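Local structure of putative phosphinothricin n-acetyltransferase (2JLM) at residues Trp52-Thr55 against Lys56-Asn59. The protein probably transfers the acetyl group of acetyl-CoA to the amino group of L-methionine sulfoximine and L-methionine sulfone, as a GNAT-family acetyltransferase. Sequence-based numbering, arbitrary orientation.
Sequences WFAT and KRQN
Lys56 lays the end of its aliphatic chain over one face of the Trp52 indole, one turn back along helix 46-58. Lys56 CD stands 3.8 Å from the centroid of the Trp52 six-membered ring, 11° off the normal, a CH-pi contact, and Lys56 CE lies 3.3 Å from Trp52 CE2. Trp52 CG is anti to the backbone N (chi1 -170°), which swings the indole toward the lysine; bends at chi2 and chi4 fold the lysine chain across it, and NZ goes on to a hydrogen bond with Ser78 OG. The Arg57 guanidinium turns one face to Phe53 O and Ala54 N, with Phe53 O 3.9 Å above its plane and over its centre, while NH2 forms a salt bridge with Glu17. Backbone bonds carry the helix: Arg57 N to Phe53 O (3.0 Å), Gln58 N to Ala54 O (2.9 Å) and a weak one from Lys56 N to Trp52 O. Thr55 O is gripped twice by Asn59, by its N at 3.1 Å and by its ND2 at 2.8 Å, from opposite faces of the carbonyl plane. Phe53 and Trp52 pack on Ile24 of helix 17-34 and Ile63 of strand 63-68. The chemistry is thus divided: these apolar contacts seat the helix on its neighbours, the CH-pi contact lays the lysine chain along its own helix, and the Asn59 amide adds a second bond to a carbonyl already held by Asn59 N.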
loop_
_atom_site.group_PDB
_atom_site.type_symbol
_atom_site.label_atom_id
_atom_site.label_comp_id
_atom_site.label_asym_id
_atom_site.label_seq_id
_atom_site.Cartn_x
_atom_site.Cartn_y
_atom_site.Cartn_z
ATOM N N TRP D 52 8.314 -0.035 -18.226
ATOM C CA TRP D 52 6.859 -0.135 -18.226
ATOM C C TRP D 52 6.375 -0.708 -16.898
ATOM O O TRP D 52 5.510 -0.126 -16.249
ATOM C CB TRP D 52 6.404 -1.018 -19.388
ATOM C CG TRP D 52 4.923 -1.032 -19.663
ATOM C CD1 TRP D 52 4.213 -0.124 -20.398
ATOM C CD2 TRP D 52 3.981 -2.030 -19.246
ATOM N NE1 TRP D 52 2.888 -0.486 -20.449
ATOM C CE2 TRP D 52 2.721 -1.653 -19.752
ATOM C CE3 TRP D 52 4.082 -3.201 -18.489
ATOM C CZ2 TRP D 52 1.574 -2.403 -19.525
ATOM C CZ3 TRP D 52 2.937 -3.947 -18.266
ATOM C CH2 TRP D 52 1.702 -3.545 -18.780
ATOM N N PHE D 53 6.938 -1.838 -16.479
ATOM C CA PHE D 53 6.511 -2.426 -15.216
ATOM C C PHE D 53 6.811 -1.494 -14.051
ATOM O O PHE D 53 6.013 -1.372 -13.119
ATOM C CB PHE D 53 7.132 -3.805 -15.003
ATOM C CG PHE D 53 6.386 -4.905 -15.693
ATOM C CD1 PHE D 53 6.782 -5.352 -16.944
ATOM C CD2 PHE D 53 5.271 -5.474 -15.106
ATOM C CE1 PHE D 53 6.091 -6.358 -17.588
ATOM C CE2 PHE D 53 4.572 -6.484 -15.746
ATOM C CZ PHE D 53 4.983 -6.926 -16.987
ATOM N N ALA D 54 7.951 -0.814 -14.131
ATOM C CA ALA D 54 8.386 0.079 -13.063
ATOM C C ALA D 54 7.392 1.217 -12.863
ATOM O O ALA D 54 6.955 1.490 -11.739
ATOM C CB ALA D 54 9.778 0.625 -13.358
ATOM N N THR D 55 7.036 1.874 -13.961
ATOM C CA THR D 55 6.059 2.959 -13.934
ATOM C C THR D 55 4.774 2.538 -13.228
ATOM O O THR D 55 4.245 3.261 -12.376
ATOM C CB THR D 55 5.742 3.454 -15.361
ATOM O OG1 THR D 55 6.921 4.039 -15.933
ATOM C CG2 THR D 55 4.612 4.494 -15.349
ATOM N N LYS D 56 4.278 1.354 -13.564
ATOM C CA LYS D 56 3.001 0.920 -13.011
ATOM C C LYS D 56 3.095 0.590 -11.531
ATOM O O LYS D 56 2.149 0.841 -10.779
ATOM C CB LYS D 56 2.395 -0.217 -13.843
ATOM C CG LYS D 56 1.599 0.334 -15.032
ATOM C CD LYS D 56 1.609 -0.575 -16.231
ATOM C CE LYS D 56 1.158 0.186 -17.470
ATOM N NZ LYS D 56 -0.004 1.070 -17.178
ATOM N N ARG D 57 4.247 0.058 -11.117
ATOM C CA ARG D 57 4.521 -0.230 -9.708
ATOM C C ARG D 57 4.585 1.053 -8.897
ATOM O O ARG D 57 3.831 1.235 -7.941
ATOM C CB ARG D 57 5.853 -0.971 -9.546
ATOM C CG ARG D 57 5.758 -2.482 -9.598
ATOM C CD ARG D 57 7.070 -3.130 -9.148
ATOM N NE ARG D 57 8.196 -2.772 -10.009
ATOM C CZ ARG D 57 8.593 -3.485 -11.060
ATOM N NH1 ARG D 57 7.955 -4.601 -11.388
ATOM N NH2 ARG D 57 9.629 -3.082 -11.788
ATOM N N GLN D 58 5.508 1.931 -9.275
ATOM C CA GLN D 58 5.670 3.220 -8.616
ATOM C C GLN D 58 4.320 3.905 -8.423
ATOM O O GLN D 58 4.045 4.460 -7.361
ATOM C CB GLN D 58 6.617 4.112 -9.431
ATOM C CG GLN D 58 6.504 5.608 -9.147
ATOM C CD GLN D 58 7.438 6.090 -8.047
ATOM O OE1 GLN D 58 7.728 5.366 -7.091
ATOM N NE2 GLN D 58 7.912 7.326 -8.179
ATOM N N ASN D 59 3.466 3.836 -9.441
ATOM C CA ASN D 59 2.217 4.585 -9.427
ATOM C C ASN D 59 1.013 3.819 -8.913
ATOM O O ASN D 59 -0.097 4.359 -8.854
ATOM C CB ASN D 59 1.910 5.108 -10.822
ATOM C CG ASN D 59 2.819 6.232 -11.225
ATOM O OD1 ASN D 59 2.783 7.311 -10.635
ATOM N ND2 ASN D 59 3.642 5.992 -12.239
#